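Local coordinates for uncharacterized protein MTH_862 (Methanothermobacter thermautotrophicus, PDB 2R47) that is of unknown function and belongs to the archaeal DUF2124 family, its chain folding around a mixed beta sheet flanked by helices, at residues V23-V34 with G83-L94. Residues are numbered along the deposited sequence; the frame is centred on the assembly and turned at random. Where two conformers were deposited one is given.
Sequences VKDAERIGFAGV and GNVDVLVLLGGL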
loop_
_atom_site.group_PDB
_atom_site.type_symbol
_atom_site.label_atom_id
_atom_site.label_comp_id
_atom_site.label_asym_id
_atom_site.label_seq_id
_atom_site.Cartn_x
_atom_site.Cartn_y
_atom_site.Cartn_z
ATOM N N VAL A 23 4.238 -17.697 3.420
ATOM C CA VAL A 23 5.603 -17.763 2.865
ATOM C C VAL A 23 6.700 -18.143 3.882
ATOM O O VAL A 23 7.888 -17.891 3.655
ATOM C CB VAL A 23 5.989 -16.437 2.152
ATOM C CG1 VAL A 23 4.988 -16.192 0.998
ATOM C CG2 VAL A 23 5.993 -15.261 3.139
ATOM N N LYS A 24 6.312 -18.795 4.960
ATOM C CA LYS A 24 7.245 -19.032 6.057
ATOM C C LYS A 24 8.508 -19.759 5.651
ATOM O O LYS A 24 9.557 -19.497 6.210
ATOM C CB LYS A 24 6.568 -19.805 7.185
ATOM C CG LYS A 24 5.889 -21.097 6.793
ATOM C CD LYS A 24 5.059 -21.646 8.001
ATOM C CE LYS A 24 4.869 -23.173 7.953
ATOM N NZ LYS A 24 3.721 -23.682 8.854
ATOM N N ASP A 25 8.399 -20.686 4.706
ATOM C CA ASP A 25 9.539 -21.518 4.314
ATOM C C ASP A 25 10.302 -20.990 3.108
ATOM O O ASP A 25 11.272 -21.622 2.667
ATOM C CB ASP A 25 9.071 -22.959 4.041
ATOM C CG ASP A 25 8.607 -23.673 5.319
ATOM O OD1 ASP A 25 9.239 -23.470 6.378
ATOM O OD2 ASP A 25 7.608 -24.420 5.259
ATOM N N ALA A 26 9.890 -19.834 2.590
ATOM C CA ALA A 26 10.485 -19.260 1.373
ATOM C C ALA A 26 11.759 -18.502 1.664
ATOM O O ALA A 26 11.894 -17.897 2.720
ATOM C CB ALA A 26 9.486 -18.293 0.675
ATOM N N GLU A 27 12.665 -18.469 0.689
ATOM C CA GLU A 27 13.884 -17.675 0.774
ATOM C C GLU A 27 13.741 -16.374 -0.046
ATOM O O GLU A 27 14.287 -15.347 0.322
ATOM C CB GLU A 27 15.078 -18.451 0.174
ATOM C CG GLU A 27 15.532 -19.686 0.922
ATOM C CD GLU A 27 16.794 -20.375 0.301
ATOM O OE1 GLU A 27 17.213 -20.112 -0.883
ATOM O OE2 GLU A 27 17.371 -21.206 1.037
ATOM N N ARG A 28 13.094 -16.482 -1.220
ATOM C CA ARG A 28 13.099 -15.411 -2.202
ATOM C C ARG A 28 11.679 -15.292 -2.723
ATOM O O ARG A 28 11.125 -16.268 -3.238
ATOM C CB ARG A 28 14.082 -15.731 -3.344
ATOM C CG ARG A 28 14.249 -14.622 -4.386
ATOM C CD ARG A 28 15.487 -14.784 -5.304
ATOM N NE ARG A 28 15.369 -13.983 -6.534
ATOM C CZ ARG A 28 15.857 -12.761 -6.668
ATOM N NH1 ARG A 28 16.522 -12.191 -5.660
ATOM N NH2 ARG A 28 15.743 -12.124 -7.804
ATOM N N ILE A 29 11.117 -14.095 -2.571
ATOM C CA ILE A 29 9.762 -13.822 -3.039
ATOM C C ILE A 29 9.794 -12.775 -4.144
ATOM O O ILE A 29 10.536 -11.800 -4.067
ATOM C CB ILE A 29 8.863 -13.342 -1.889
ATOM C CG1 ILE A 29 8.812 -14.402 -0.781
ATOM C CG2 ILE A 29 7.410 -13.055 -2.400
ATOM C CD1 ILE A 29 8.077 -13.946 0.463
ATOM N N GLY A 30 8.981 -12.992 -5.165
ATOM C CA GLY A 30 8.848 -12.073 -6.293
ATOM C C GLY A 30 7.419 -11.595 -6.250
ATOM O O GLY A 30 6.528 -12.406 -6.071
ATOM N N PHE A 31 7.212 -10.286 -6.353
ATOM C CA PHE A 31 5.834 -9.722 -6.440
ATOM C C PHE A 31 5.710 -9.147 -7.834
ATOM O O PHE A 31 6.530 -8.317 -8.175
ATOM C CB PHE A 31 5.667 -8.582 -5.417
ATOM C CG PHE A 31 5.781 -9.038 -3.970
ATOM C CD1 PHE A 31 4.651 -9.379 -3.246
ATOM C CD2 PHE A 31 7.033 -9.059 -3.326
ATOM C CE1 PHE A 31 4.738 -9.762 -1.899
ATOM C CE2 PHE A 31 7.138 -9.456 -1.964
ATOM C CZ PHE A 31 5.983 -9.807 -1.267
ATOM N N ALA A 32 4.706 -9.586 -8.606
ATOM C CA ALA A 32 4.512 -9.093 -9.981
ATOM C C ALA A 32 3.218 -8.307 -10.018
ATOM O O ALA A 32 2.162 -8.801 -9.619
ATOM C CB ALA A 32 4.449 -10.259 -10.955
ATOM N N GLY A 33 3.290 -7.080 -10.494
ATOM C CA GLY A 33 2.052 -6.307 -10.594
ATOM C C GLY A 33 2.188 -5.072 -11.460
ATOM O O GLY A 33 3.276 -4.723 -11.937
ATOM N N VAL A 34 1.068 -4.390 -11.620
ATOM C CA VAL A 34 1.051 -3.159 -12.403
ATOM C C VAL A 34 1.713 -2.000 -11.642
ATOM O O VAL A 34 1.287 -1.640 -10.547
ATOM C CB VAL A 34 -0.382 -2.799 -12.712
ATOM C CG1 VAL A 34 -0.411 -1.518 -13.562
ATOM C CG2 VAL A 34 -1.026 -3.954 -13.452
ATOM N N GLY A 83 16.479 -12.578 -10.662
ATOM C CA GLY A 83 16.684 -13.906 -10.094
ATOM C C GLY A 83 15.341 -14.577 -9.928
ATOM O O GLY A 83 14.352 -13.955 -9.520
ATOM N N ASN A 84 15.286 -15.871 -10.181
ATOM C CA ASN A 84 14.012 -16.505 -9.960
ATOM C C ASN A 84 13.731 -16.648 -8.459
ATOM O O ASN A 84 14.607 -16.384 -7.594
ATOM C CB ASN A 84 13.832 -17.782 -10.807
ATOM C CG ASN A 84 14.728 -18.859 -10.411
ATOM O OD1 ASN A 84 14.807 -19.886 -11.101
ATOM N ND2 ASN A 84 15.435 -18.669 -9.326
ATOM N N VAL A 85 12.498 -17.015 -8.152
ATOM C CA VAL A 85 12.032 -16.942 -6.781
ATOM C C VAL A 85 11.419 -18.246 -6.398
ATOM O O VAL A 85 11.011 -19.017 -7.274
ATOM C CB VAL A 85 10.983 -15.789 -6.622
ATOM C CG1 VAL A 85 11.612 -14.449 -7.019
ATOM C CG2 VAL A 85 9.768 -16.036 -7.543
ATOM N N ASP A 86 11.347 -18.537 -5.107
ATOM C CA ASP A 86 10.663 -19.760 -4.707
ATOM C C ASP A 86 9.189 -19.527 -4.339
ATOM O O ASP A 86 8.435 -20.470 -4.185
ATOM C CB ASP A 86 11.459 -20.557 -3.657
ATOM C CG ASP A 86 11.777 -19.739 -2.433
ATOM O OD1 ASP A 86 10.824 -19.227 -1.843
ATOM O OD2 ASP A 86 12.964 -19.601 -2.058
ATOM N N VAL A 87 8.778 -18.260 -4.229
ATOM C CA VAL A 87 7.324 -17.941 -4.224
ATOM C C VAL A 87 7.118 -16.772 -5.174
ATOM O O VAL A 87 7.786 -15.724 -5.043
ATOM C CB VAL A 87 6.770 -17.492 -2.828
ATOM C CG1 VAL A 87 5.246 -17.140 -2.926
ATOM C CG2 VAL A 87 6.956 -18.604 -1.784
ATOM N N LEU A 88 6.204 -16.936 -6.120
ATOM C CA LEU A 88 5.871 -15.849 -7.004
ATOM C C LEU A 88 4.479 -15.377 -6.620
ATOM O O LEU A 88 3.541 -16.149 -6.666
ATOM C CB LEU A 88 5.921 -16.288 -8.468
ATOM C CG LEU A 88 5.539 -15.220 -9.511
ATOM C CD1 LEU A 88 6.313 -13.887 -9.422
ATOM C CD2 LEU A 88 5.632 -15.850 -10.934
ATOM N N VAL A 89 4.351 -14.091 -6.267
ATOM C CA VAL A 89 3.087 -13.540 -5.837
ATOM C C VAL A 89 2.566 -12.636 -6.967
ATOM O O VAL A 89 3.156 -11.570 -7.285
ATOM C CB VAL A 89 3.233 -12.721 -4.479
ATOM C CG1 VAL A 89 1.839 -12.162 -4.042
ATOM C CG2 VAL A 89 3.953 -13.576 -3.371
ATOM N N LEU A 90 1.466 -13.049 -7.579
ATOM C CA LEU A 90 0.800 -12.210 -8.585
ATOM C C LEU A 90 -0.133 -11.247 -7.846
ATOM O O LEU A 90 -0.934 -11.677 -6.987
ATOM C CB LEU A 90 -0.033 -13.075 -9.545
ATOM C CG LEU A 90 0.771 -14.191 -10.251
ATOM C CD1 LEU A 90 -0.218 -14.980 -11.254
ATOM C CD2 LEU A 90 2.023 -13.624 -10.926
ATOM N N LEU A 91 -0.064 -9.972 -8.216
ATOM C CA LEU A 91 -0.919 -8.933 -7.640
ATOM C C LEU A 91 -2.154 -8.734 -8.493
ATOM O O LEU A 91 -2.117 -8.938 -9.732
ATOM C CB LEU A 91 -0.095 -7.631 -7.419
ATOM C CG LEU A 91 1.100 -7.920 -6.473
ATOM C CD1 LEU A 91 2.008 -6.668 -6.386
ATOM C CD2 LEU A 91 0.673 -8.302 -5.048
ATOM N N GLY A 92 -3.277 -8.381 -7.839
ATOM C CA GLY A 92 -4.553 -8.341 -8.523
ATOM C C GLY A 92 -4.658 -7.493 -9.794
ATOM O O GLY A 92 -5.421 -7.840 -10.713
ATOM N N GLY A 93 -3.933 -6.384 -9.835
ATOM C CA GLY A 93 -3.926 -5.487 -10.992
ATOM C C GLY A 93 -3.570 -6.204 -12.276
ATOM O O GLY A 93 -4.015 -5.789 -13.354
ATOM N N LEU A 94 -2.781 -7.286 -12.196
ATOM C CA LEU A 94 -2.419 -8.023 -13.435
ATOM C C LEU A 94 -3.638 -8.574 -14.171
ATOM O O LEU A 94 -3.574 -8.840 -15.395
ATOM C CB LEU A 94 -1.499 -9.192 -13.143
ATOM C CG LEU A 94 -0.087 -8.861 -12.644
ATOM C CD1 LEU A 94 0.729 -10.146 -12.405
ATOM C CD2 LEU A 94 0.600 -7.986 -13.657
#
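I29 and F31 of strand 28-33 lie beside V87 and V89 on one face of the sheet, the tightly packed part of the contact. I29 CG2 comes within 3.6 Å of V89 CG2 and also sits over one face of the F31 ring, near its rim. That ring runs side by side with V89, CD1 3.8 Å from V89 CB, while helix 40-48 packs against it through A42, F45 and A46. On the other face side-chain-less G30 lets V85 lie close: with chi1 -59°, V85 CG1 swings beside its own backbone N and reaches 3.5 Å from G30 N. Farther along that face A32 CB meets L88, L90 and L94, with L109 of helix 103-113 on top. The two strands are parallel neighbours in the middle of the mixed sheet, 28-33 being flanked on its other edge by 53-58, an alpha/beta arrangement with helices on both faces. Four backbone bonds form the ladder, three of them nearly straight: G30 N to V87 O, V89 N to G30 O (170° at the hydrogen) and A32 N to V89 O; L91 N to A32 O is more bent. At the start the chain turns a corner at D86 and V87, and R28 O accepts from both of their backbone N-H groups. D86 folds its carboxylate back, CG between backbone N and carbonyl carbon (chi1 56°): OD2 takes E27 N at 3.0 Å through its syn lone pair and R28 N from above the carboxylate plane. This end faces solvent and is held by polar contacts rather than by packed hydrocarbon. E27 is exposed, its carboxylate near that of D86, which may raise the proton affinity of E27. The extended R28 side chain presents its guanidinium edge, NH2 donating at 2.9 Å to G83 O, which lies in the guanidinium plane, and NE weakly to N84 O.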